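Local coordinates for amidohydrolase 3 domain-containing protein (Pyrococcus horikoshii, PDB 3IGH) that probably hydrolyses carbon-nitrogen bonds other than peptide bonds, as a metal-dependent enzyme of the amidohydrolase family whose substrate is not known, at residues G308-I313 with P334-H339; V261-D266 with E295-I300; H363-D368 with G421-Y426. All blocks are in the same frame, centred on the assembly; numbering follows the deposited sequence.

Contact 1. Residues G308-I313 with P334-H339. With SO4 (sulfate ion), chain B.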
loop_
_atom_site.group_PDB
_atom_site.type_symbol
_atom_site.label_atom_id
_atom_site.label_comp_id
_atom_site.label_asym_id
_atom_site.label_seq_id
_atom_site.Cartn_x
_atom_site.Cartn_y
_atom_site.Cartn_z
ATOM N N GLY A 308 -9.733 -5.780 7.748
ATOM C CA GLY A 308 -8.709 -6.826 7.842
ATOM C C GLY A 308 -7.472 -6.401 8.621
ATOM O O GLY A 308 -6.397 -6.979 8.453
ATOM N N LEU A 309 -7.624 -5.379 9.458
ATOM C CA LEU A 309 -6.514 -4.846 10.249
ATOM C C LEU A 309 -6.366 -5.571 11.573
ATOM O O LEU A 309 -7.359 -6.027 12.162
ATOM C CB LEU A 309 -6.704 -3.343 10.491
ATOM C CG LEU A 309 -6.465 -2.422 9.295
ATOM C CD1 LEU A 309 -7.073 -1.071 9.567
ATOM C CD2 LEU A 309 -4.966 -2.288 8.970
ATOM N N ASP A 310 -5.121 -5.673 12.044
ATOM C CA ASP A 310 -4.842 -6.255 13.356
ATOM C C ASP A 310 -5.303 -5.297 14.462
ATOM O O ASP A 310 -5.551 -4.114 14.227
ATOM C CB ASP A 310 -3.344 -6.562 13.508
ATOM C CG ASP A 310 -3.043 -7.547 14.638
ATOM O OD1 ASP A 310 -3.973 -8.200 15.155
ATOM O OD2 ASP A 310 -1.856 -7.674 15.019
ATOM N N VAL A 311 -5.463 -5.821 15.664
ATOM C CA VAL A 311 -5.870 -5.013 16.802
ATOM C C VAL A 311 -4.936 -5.338 17.977
ATOM O O VAL A 311 -4.855 -6.491 18.426
ATOM C CB VAL A 311 -7.349 -5.302 17.186
ATOM C CG1 VAL A 311 -7.771 -4.433 18.375
ATOM C CG2 VAL A 311 -8.278 -5.084 15.967
ATOM N N ALA A 312 -4.233 -4.317 18.452
ATOM C CA ALA A 312 -3.338 -4.445 19.596
ATOM C C ALA A 312 -3.904 -3.667 20.759
ATOM O O ALA A 312 -4.252 -2.496 20.622
ATOM C CB ALA A 312 -1.924 -3.935 19.259
ATOM N N ILE A 313 -4.001 -4.330 21.907
ATOM C CA ILE A 313 -4.530 -3.693 23.101
ATOM C C ILE A 313 -3.491 -3.682 24.230
ATOM O O ILE A 313 -3.034 -4.731 24.677
ATOM C CB ILE A 313 -5.832 -4.381 23.600
ATOM C CG1 ILE A 313 -6.864 -4.489 22.454
ATOM C CG2 ILE A 313 -6.407 -3.592 24.768
ATOM C CD1 ILE A 313 -8.240 -5.060 22.866
ATOM N N PRO A 334 -8.585 -13.405 17.555
ATOM C CA PRO A 334 -7.363 -13.603 18.331
ATOM C C PRO A 334 -6.373 -12.451 18.083
ATOM O O PRO A 334 -5.487 -12.546 17.230
ATOM C CB PRO A 334 -6.836 -14.948 17.823
ATOM C CG PRO A 334 -7.361 -15.063 16.436
ATOM C CD PRO A 334 -8.652 -14.300 16.382
ATOM N N GLY A 335 -6.548 -11.365 18.833
ATOM C CA GLY A 335 -5.711 -10.184 18.688
ATOM C C GLY A 335 -4.396 -10.273 19.437
ATOM O O GLY A 335 -3.968 -11.352 19.857
ATOM N N ARG A 336 -3.738 -9.132 19.590
ATOM C CA ARG A 336 -2.507 -9.091 20.352
ATOM C C ARG A 336 -2.657 -8.209 21.584
ATOM O O ARG A 336 -3.413 -7.232 21.575
ATOM C CB ARG A 336 -1.289 -8.707 19.477
ATOM C CG ARG A 336 -1.452 -7.481 18.621
ATOM C CD ARG A 336 -0.182 -7.169 17.804
ATOM N NE ARG A 336 0.926 -6.701 18.636
ATOM C CZ ARG A 336 2.127 -6.359 18.173
ATOM N NH1 ARG A 336 2.396 -6.416 16.872
ATOM N NH2 ARG A 336 3.062 -5.954 19.020
ATOM N N ILE A 337 -1.974 -8.605 22.654
ATOM C CA ILE A 337 -1.961 -7.822 23.878
ATOM C C ILE A 337 -0.547 -7.298 24.106
ATOM O O ILE A 337 0.424 -8.028 23.952
ATOM C CB ILE A 337 -2.507 -8.630 25.080
ATOM C CG1 ILE A 337 -4.030 -8.729 24.978
ATOM C CG2 ILE A 337 -2.133 -7.983 26.421
ATOM C CD1 ILE A 337 -4.597 -10.000 25.561
ATOM N N GLU A 338 -0.461 -6.010 24.432
ATOM C CA GLU A 338 0.801 -5.343 24.694
ATOM C C GLU A 338 1.036 -5.274 26.198
ATOM O O GLU A 338 0.112 -4.945 26.956
ATOM C CB GLU A 338 0.791 -3.935 24.101
ATOM C CG GLU A 338 0.298 -3.868 22.652
ATOM C CD GLU A 338 1.045 -4.828 21.733
ATOM O OE1 GLU A 338 2.272 -4.674 21.568
ATOM O OE2 GLU A 338 0.400 -5.742 21.182
ATOM N N HIS A 339 2.278 -5.592 26.588
ATOM C CA HIS A 339 2.789 -5.617 27.965
ATOM C C HIS A 339 2.475 -6.909 28.713
ATOM O O HIS A 339 3.390 -7.684 29.034
ATOM C CB HIS A 339 2.340 -4.399 28.782
ATOM C CG HIS A 339 2.845 -3.092 28.258
ATOM N ND1 HIS A 339 3.919 -2.433 28.816
ATOM C CD2 HIS A 339 2.406 -2.307 27.245
ATOM C CE1 HIS A 339 4.132 -1.307 28.156
ATOM N NE2 HIS A 339 3.229 -1.210 27.196
HETATM S S SO4 B . 2.334 1.778 25.320
HETATM O O1 SO4 B . 2.833 2.141 24.009
HETATM O O2 SO4 B . 3.460 1.448 26.180
HETATM O O3 SO4 B . 1.640 2.920 25.899
HETATM O O4 SO4 B . 1.455 0.609 25.198
#
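E338 OE1 is gripped by R336 NH2 at 3.0 Å and by H67 ND1, while E338 OE2 takes R336 NE at 2.8 Å in a salt bridge and touches A312 CB, across the contact, at 3.5 Å. R336 thus meets the carboxylate side-on, one nitrogen to each oxygen, and approaches both on the syn side. S66 O accepts a further bond from R336 NH2, so both charged ends are tied to strand 58-68. R336 has CG wedged between backbone N and carbonyl carbon (chi1 50°), and its chain bends at chi3 over the small A312, with R336 CG 3.6 Å from A312 CB; the bend brings the guanidinium to E338. Three backbone bonds join the segments: E338 N donates to I313 O at 2.9 Å, R336 N to V311 O at 3.1 Å and I313 N to R336 O at 3.0 Å. I337 CA adds a CA-H...O contact to I313 O. They give the parallel pairing of A312 with R336 and of I313 with I337. These two strands are neighbours in the TIM-type barrel of the amidohydrolase family, joined by helix 318-331 in a right-handed beta-alpha-beta crossover. I313 meets F328 of that helix, and I337 is on the same face as I313, while A312 and R336 occupy the other. D310 crosses R336 at about a right angle; D310 OD2 lies 3.3 Å from R336 CD, touching the aliphatic shaft, and bonds Y234 OH, while D310 OD1 forms a salt bridge with R357. Past the corner at E338, H339 NE2 donates in the ring plane to O2 of a sulfate; H67, K262 and H314 bind the same ion.

Contact 2. Residues V261-D266 with E295-I300. With SO4 (sulfate ion), chain B; SO4 (sulfate ion), chain R; SO4 (sulfate ion), chain Q.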
loop_
_atom_site.group_PDB
_atom_site.type_symbol
_atom_site.label_atom_id
_atom_site.label_comp_id
_atom_site.label_asym_id
_atom_site.label_seq_id
_atom_site.Cartn_x
_atom_site.Cartn_y
_atom_site.Cartn_z
ATOM N N VAL A 261 -4.538 -1.323 14.359
ATOM C CA VAL A 261 -4.881 -0.198 15.231
ATOM C C VAL A 261 -4.367 -0.521 16.639
ATOM O O VAL A 261 -4.306 -1.693 17.035
ATOM C CB VAL A 261 -6.432 0.067 15.254
ATOM C CG1 VAL A 261 -7.192 -1.101 15.884
ATOM C CG2 VAL A 261 -6.777 1.378 15.979
ATOM N N LYS A 262 -4.016 0.519 17.390
ATOM C CA LYS A 262 -3.566 0.360 18.761
ATOM C C LYS A 262 -4.583 0.962 19.741
ATOM O O LYS A 262 -4.973 2.120 19.609
ATOM C CB LYS A 262 -2.172 0.985 18.938
ATOM C CG LYS A 262 -1.658 1.074 20.381
ATOM C CD LYS A 262 -1.539 -0.285 21.053
ATOM C CE LYS A 262 -1.094 -0.134 22.504
ATOM N NZ LYS A 262 0.266 0.443 22.640
ATOM N N LEU A 263 -5.003 0.148 20.705
ATOM C CA LEU A 263 -5.962 0.542 21.746
ATOM C C LEU A 263 -5.374 0.391 23.152
ATOM O O LEU A 263 -4.405 -0.344 23.356
ATOM C CB LEU A 263 -7.223 -0.335 21.666
ATOM C CG LEU A 263 -7.926 -0.380 20.302
ATOM C CD1 LEU A 263 -9.026 -1.413 20.313
ATOM C CD2 LEU A 263 -8.452 0.988 19.974
ATOM N N PHE A 264 -6.017 1.045 24.117
ATOM C CA PHE A 264 -5.580 1.053 25.520
ATOM C C PHE A 264 -6.732 0.645 26.428
ATOM O O PHE A 264 -7.856 1.101 26.247
ATOM C CB PHE A 264 -5.138 2.463 25.923
ATOM C CG PHE A 264 -3.919 2.948 25.200
ATOM C CD1 PHE A 264 -2.650 2.766 25.755
ATOM C CD2 PHE A 264 -4.031 3.590 23.968
ATOM C CE1 PHE A 264 -1.511 3.215 25.090
ATOM C CE2 PHE A 264 -2.894 4.034 23.288
ATOM C CZ PHE A 264 -1.634 3.850 23.853
ATOM N N THR A 265 -6.455 -0.224 27.388
ATOM C CA THR A 265 -7.399 -0.470 28.477
ATOM C C THR A 265 -7.036 0.344 29.718
ATOM O O THR A 265 -7.921 0.898 30.356
ATOM C CB THR A 265 -7.480 -1.947 28.882
ATOM O OG1 THR A 265 -6.163 -2.447 29.151
ATOM C CG2 THR A 265 -8.130 -2.770 27.783
ATOM N N ASP A 266 -5.742 0.404 30.059
ATOM C CA ASP A 266 -5.311 1.040 31.311
ATOM C C ASP A 266 -4.033 1.876 31.201
ATOM O O ASP A 266 -3.525 2.115 30.105
ATOM C CB ASP A 266 -5.210 0.007 32.453
ATOM C CG ASP A 266 -4.063 -0.987 32.279
ATOM O OD1 ASP A 266 -3.493 -1.117 31.176
ATOM O OD2 ASP A 266 -3.756 -1.697 33.261
ATOM N N GLU A 295 -17.460 -1.405 25.420
ATOM C CA GLU A 295 -18.278 -1.087 24.236
ATOM C C GLU A 295 -17.490 -0.308 23.175
ATOM O O GLU A 295 -17.531 -0.661 21.987
ATOM C CB GLU A 295 -19.571 -0.334 24.607
ATOM C CG GLU A 295 -20.470 -0.025 23.396
ATOM C CD GLU A 295 -21.922 0.298 23.753
ATOM O OE1 GLU A 295 -22.680 0.656 22.826
ATOM O OE2 GLU A 295 -22.309 0.192 24.940
ATOM N N GLU A 296 -16.761 0.722 23.608
ATOM C CA GLU A 296 -15.953 1.518 22.687
ATOM C C GLU A 296 -14.760 0.732 22.136
ATOM O O GLU A 296 -14.433 0.844 20.948
ATOM C CB GLU A 296 -15.485 2.823 23.325
ATOM C CG GLU A 296 -14.986 3.833 22.287
ATOM C CD GLU A 296 -14.446 5.122 22.884
ATOM O OE1 GLU A 296 -14.569 5.333 24.112
ATOM O OE2 GLU A 296 -13.893 5.933 22.111
ATOM N N LEU A 297 -14.126 -0.075 22.987
ATOM C CA LEU A 297 -13.033 -0.935 22.538
ATOM C C LEU A 297 -13.501 -1.949 21.488
ATOM O O LEU A 297 -12.803 -2.184 20.508
ATOM C CB LEU A 297 -12.382 -1.660 23.717
ATOM C CG LEU A 297 -11.550 -0.823 24.700
ATOM C CD1 LEU A 297 -11.450 -1.575 26.022
ATOM C CD2 LEU A 297 -10.139 -0.574 24.148
ATOM N N ILE A 298 -14.690 -2.519 21.695
ATOM C CA ILE A 298 -15.287 -3.472 20.755
ATOM C C ILE A 298 -15.622 -2.800 19.435
ATOM O O ILE A 298 -15.353 -3.362 18.374
ATOM C CB ILE A 298 -16.538 -4.153 21.362
ATOM C CG1 ILE A 298 -16.105 -5.086 22.485
ATOM C CG2 ILE A 298 -17.320 -4.991 20.314
ATOM C CD1 ILE A 298 -17.119 -5.202 23.575
ATOM N N ARG A 299 -16.187 -1.594 19.507
ATOM C CA ARG A 299 -16.534 -0.831 18.307
ATOM C C ARG A 299 -15.308 -0.546 17.425
ATOM O O ARG A 299 -15.349 -0.723 16.200
ATOM C CB ARG A 299 -17.226 0.478 18.695
ATOM C CG ARG A 299 -17.620 1.354 17.518
ATOM C CD ARG A 299 -18.274 2.636 17.981
ATOM N NE ARG A 299 -19.689 2.425 18.272
ATOM C CZ ARG A 299 -20.689 2.828 17.495
ATOM N NH1 ARG A 299 -21.933 2.575 17.860
ATOM N NH2 ARG A 299 -20.456 3.488 16.364
ATOM N N ILE A 300 -14.217 -0.118 18.048
ATOM C CA ILE A 300 -12.989 0.162 17.292
ATOM C C ILE A 300 -12.383 -1.136 16.712
ATOM O O ILE A 300 -11.958 -1.168 15.545
ATOM C CB ILE A 300 -11.968 0.993 18.111
ATOM C CG1 ILE A 300 -12.602 2.317 18.564
ATOM C CG2 ILE A 300 -10.732 1.313 17.260
ATOM C CD1 ILE A 300 -11.810 3.083 19.626
HETATM S S SO4 B . 2.334 1.778 25.320
HETATM O O1 SO4 B . 2.833 2.141 24.009
HETATM O O2 SO4 B . 3.460 1.448 26.180
HETATM O O3 SO4 B . 1.640 2.920 25.899
HETATM O O4 SO4 B . 1.455 0.609 25.198
HETATM S S SO4 R . -18.518 4.549 13.600
HETATM O O1 SO4 R . -17.675 4.692 14.786
HETATM O O2 SO4 R . -19.890 4.927 13.927
HETATM O O3 SO4 R . -18.020 5.422 12.541
HETATM O O4 SO4 R . -18.493 3.162 13.142
HETATM S S SO4 Q . -19.784 -1.421 28.798
HETATM O O1 SO4 Q . -18.921 -0.663 27.901
HETATM O O2 SO4 Q . -20.420 -0.483 29.715
HETATM O O3 SO4 Q . -20.834 -2.087 28.025
HETATM O O4 SO4 Q . -19.014 -2.405 29.554
#
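L263 meets helix 295-300 through both ends of its side chain, and all the contacts across this pair are apolar or van der Waals, with no hydrogen bond between the segments. L263 CD2 lies 3.6 Å from I300 CG2, the two side chains crossing obliquely, and L263 CB rests 3.8 Å from L297 CD2 as these leucines slide past each other in opposite directions. At the margins V261 CG2 reaches I300 CG2 at 4.2 Å and T265 CG2 touches L297 CD1 at 3.9 Å, both pairs meeting at about a right angle. The first torsion of I300 sets CG2 anti to the backbone N, where it meets both V261 and L263. An alanine here in place of L263 would lack everything beyond CB and is likely to open a gap beside I300 CG2, which would lose its nearest neighbour. Main-chain atoms join in where L297 CD2 packs 3.5 Å from F264 O.

The polar contacts lie on other partners. K262 NZ donates to a sulfate oxygen, O4, at 2.8 Å, and F264 brings its ring edge to O3 of the same ion, while K262 CE lies over one face of that ring near its rim. T265 OG1 bonds H314 O.

Strand 261-264 and helix 295-300 run antiparallel at 174°, their axes 9.8 Å apart, as a barrel strand and an outer helix do in a TIM-type barrel. L240 of helix 237-246 packs on V261 and I300, V327 of helix 318-331 packs on L297, and strand 310-315 pairs with strand 256-264 alongside.

Contact 3. Residues H363-D368 with G421-Y426. With SO4 (sulfate ion), chain E.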
loop_
_atom_site.group_PDB
_atom_site.type_symbol
_atom_site.label_atom_id
_atom_site.label_comp_id
_atom_site.label_asym_id
_atom_site.label_seq_id
_atom_site.Cartn_x
_atom_site.Cartn_y
_atom_site.Cartn_z
ATOM N N HIS A 363 13.058 -5.664 29.372
ATOM C CA HIS A 363 13.861 -4.642 30.047
ATOM C C HIS A 363 13.111 -3.836 31.122
ATOM O O HIS A 363 13.744 -3.190 31.962
ATOM C CB HIS A 363 14.603 -3.738 29.054
ATOM C CG HIS A 363 15.816 -3.082 29.641
ATOM N ND1 HIS A 363 15.777 -1.829 30.210
ATOM C CD2 HIS A 363 17.088 -3.522 29.786
ATOM C CE1 HIS A 363 16.979 -1.513 30.659
ATOM N NE2 HIS A 363 17.790 -2.525 30.417
ATOM N N PHE A 364 11.772 -3.899 31.120
ATOM C CA PHE A 364 10.963 -3.329 32.211
ATOM C C PHE A 364 11.299 -3.935 33.585
ATOM O O PHE A 364 11.147 -3.264 34.594
ATOM C CB PHE A 364 9.455 -3.487 31.950
ATOM C CG PHE A 364 8.852 -2.409 31.065
ATOM C CD1 PHE A 364 9.272 -2.231 29.751
ATOM C CD2 PHE A 364 7.840 -1.584 31.551
ATOM C CE1 PHE A 364 8.688 -1.242 28.929
ATOM C CE2 PHE A 364 7.266 -0.596 30.747
ATOM C CZ PHE A 364 7.692 -0.430 29.433
ATOM N N ILE A 365 11.721 -5.202 33.618
ATOM C CA ILE A 365 12.239 -5.833 34.847
ATOM C C ILE A 365 13.339 -4.972 35.490
ATOM O O ILE A 365 13.346 -4.755 36.706
ATOM C CB ILE A 365 12.796 -7.254 34.563
ATOM C CG1 ILE A 365 11.657 -8.219 34.212
ATOM C CG2 ILE A 365 13.609 -7.805 35.755
ATOM C CD1 ILE A 365 12.134 -9.476 33.545
ATOM N N ILE A 366 14.224 -4.446 34.644
ATOM C CA ILE A 366 15.345 -3.637 35.105
ATOM C C ILE A 366 14.933 -2.227 35.514
ATOM O O ILE A 366 15.354 -1.745 36.575
ATOM C CB ILE A 366 16.491 -3.639 34.061
ATOM C CG1 ILE A 366 17.238 -4.967 34.153
ATOM C CG2 ILE A 366 17.463 -2.467 34.263
ATOM C CD1 ILE A 366 17.877 -5.376 32.880
ATOM N N SER A 367 14.103 -1.580 34.693
ATOM C CA SER A 367 13.720 -0.188 34.917
ATOM C C SER A 367 12.715 -0.016 36.051
ATOM O O SER A 367 12.794 0.950 36.817
ATOM C CB SER A 367 13.165 0.434 33.631
ATOM O OG SER A 367 14.187 0.595 32.665
ATOM N N ASP A 368 11.771 -0.947 36.153
ATOM C CA ASP A 368 10.677 -0.825 37.113
ATOM C C ASP A 368 11.063 -1.405 38.478
ATOM O O ASP A 368 10.506 -2.420 38.909
ATOM C CB ASP A 368 9.397 -1.514 36.591
ATOM C CG ASP A 368 8.837 -0.876 35.305
ATOM O OD1 ASP A 368 9.446 0.063 34.742
ATOM O OD2 ASP A 368 7.754 -1.319 34.873
ATOM N N GLY A 421 21.266 -9.207 40.496
ATOM C CA GLY A 421 22.211 -8.215 41.003
ATOM C C GLY A 421 21.844 -6.780 40.703
ATOM O O GLY A 421 22.691 -5.886 40.811
ATOM N N LYS A 422 20.582 -6.542 40.335
ATOM C CA LYS A 422 20.144 -5.220 39.887
ATOM C C LYS A 422 18.845 -4.782 40.552
ATOM O O LYS A 422 18.702 -3.618 40.941
ATOM C CB LYS A 422 19.988 -5.183 38.353
ATOM C CG LYS A 422 21.302 -5.346 37.565
ATOM C CD LYS A 422 21.095 -5.227 36.054
ATOM C CE LYS A 422 22.362 -5.618 35.299
ATOM N NZ LYS A 422 22.215 -5.454 33.824
ATOM N N VAL A 423 17.907 -5.722 40.677
ATOM C CA VAL A 423 16.582 -5.450 41.222
ATOM C C VAL A 423 16.102 -6.614 42.076
ATOM O O VAL A 423 16.479 -7.766 41.839
ATOM C CB VAL A 423 15.511 -5.171 40.104
ATOM C CG1 VAL A 423 15.707 -3.793 39.445
ATOM C CG2 VAL A 423 15.489 -6.284 39.068
ATOM N N LYS A 424 15.247 -6.295 43.049
ATOM C CA LYS A 424 14.615 -7.276 43.944
ATOM C C LYS A 424 13.890 -8.409 43.206
ATOM O O LYS A 424 13.896 -9.555 43.661
ATOM C CB LYS A 424 13.638 -6.554 44.888
ATOM C CG LYS A 424 13.057 -7.403 46.019
ATOM C CD LYS A 424 14.131 -7.797 47.021
ATOM C CE LYS A 424 13.525 -8.433 48.256
ATOM N NZ LYS A 424 14.581 -8.893 49.204
ATOM N N LEU A 425 13.298 -8.086 42.055
ATOM C CA LEU A 425 12.463 -9.026 41.300
ATOM C C LEU A 425 13.148 -10.349 40.949
ATOM O O LEU A 425 12.492 -11.391 40.933
ATOM C CB LEU A 425 11.929 -8.358 40.016
ATOM C CG LEU A 425 10.713 -9.027 39.376
ATOM C CD1 LEU A 425 9.522 -8.987 40.326
ATOM C CD2 LEU A 425 10.377 -8.398 38.026
ATOM N N TYR A 426 14.455 -10.309 40.678
ATOM C CA TYR A 426 15.185 -11.531 40.337
ATOM C C TYR A 426 15.004 -12.645 41.367
ATOM O O TYR A 426 14.547 -13.740 41.020
ATOM C CB TYR A 426 16.690 -11.296 40.116
ATOM C CG TYR A 426 17.406 -12.619 39.931
ATOM C CD1 TYR A 426 18.219 -13.150 40.945
ATOM C CD2 TYR A 426 17.211 -13.379 38.777
ATOM C CE1 TYR A 426 18.837 -14.388 40.797
ATOM C CE2 TYR A 426 17.830 -14.619 38.618
ATOM C CZ TYR A 426 18.642 -15.113 39.633
ATOM O OH TYR A 426 19.257 -16.332 39.481
HETATM S S SO4 E . 21.178 -2.373 31.721
HETATM O O1 SO4 E . 22.488 -1.978 31.214
HETATM O O2 SO4 E . 21.336 -3.095 32.981
HETATM O O3 SO4 E . 20.350 -1.187 31.911
HETATM O O4 SO4 E . 20.531 -3.259 30.761
#
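V423 pushes its branched side chain against the backbone of the short helix 364-367. Its CB lies 4.1 Å from I365 O. With chi1 at -73°, V423 CG1 stands anti to the carbonyl carbon and reaches I366 O at 3.5 Å, staying close to I365 O as well, while V423 CG2, set between the backbone N and the carbonyl carbon, meets I365 O at 3.5 Å. The valine thus covers two successive carbonyl oxygens with methyl groups, a van der Waals contact that supplies neither oxygen with a donor. V423 CG2 also touches the neighbouring isoleucine, 4.1 Å from I365 CG2, where the two side chains cross at about a right angle.

I365 continues the apolar patch toward helix 425-429. L425 CD2 sits 4.0 Å from I365 CG2 and as near to I365 CG1, held between the two branches of the isoleucine. L425 also rests on I371 and V372 of helix 371-375, so this leucine links two short helices of the segment that follows barrel strand 357-360.

At the other margin the chain of K422 runs fully extended beyond CG. Its NZ binds O2 of a sulfate at 2.7 Å, and H363 NE2 donates to O4 of that ion at 2.9 Å; the histidine plane contains the sulfur. H363 ND1 bonds E404 OE1, which probably helps to hold the ring in this orientation. No hydrogen bond passes directly between 363-368 and 421-426: methyl groups make the direct contact, and an exposed lysine and a buried histidine meet through one sulfate. The join therefore rests on apolar packing, and the link from K422 to H363, which depends on an anion probably taken from the crystallisation liquor, would probably not exist without it.

Contacts 1 and 2 share the barrel: strands 310-315 and 256-264 are neighbours, probably hydrogen-bonded through A312 O and L263 N, and I313 packs on T265. Both are buried, yet contact 1 is strand against strand, held by backbone bonds and flanked by internal charges, whereas contact 2 is strand against outer helix, without a hydrogen bond between its segments and mostly methyl packing. A single sulfate is reached from both, by H339 and by K262. Contact 3, about 27 and 30 Å from the others between centres, is only partly buried and joins short helices and loops through methyl groups and a different sulfate. Its F364 nevertheless touches H339, which ties it to contact 1; it does not touch contact 2.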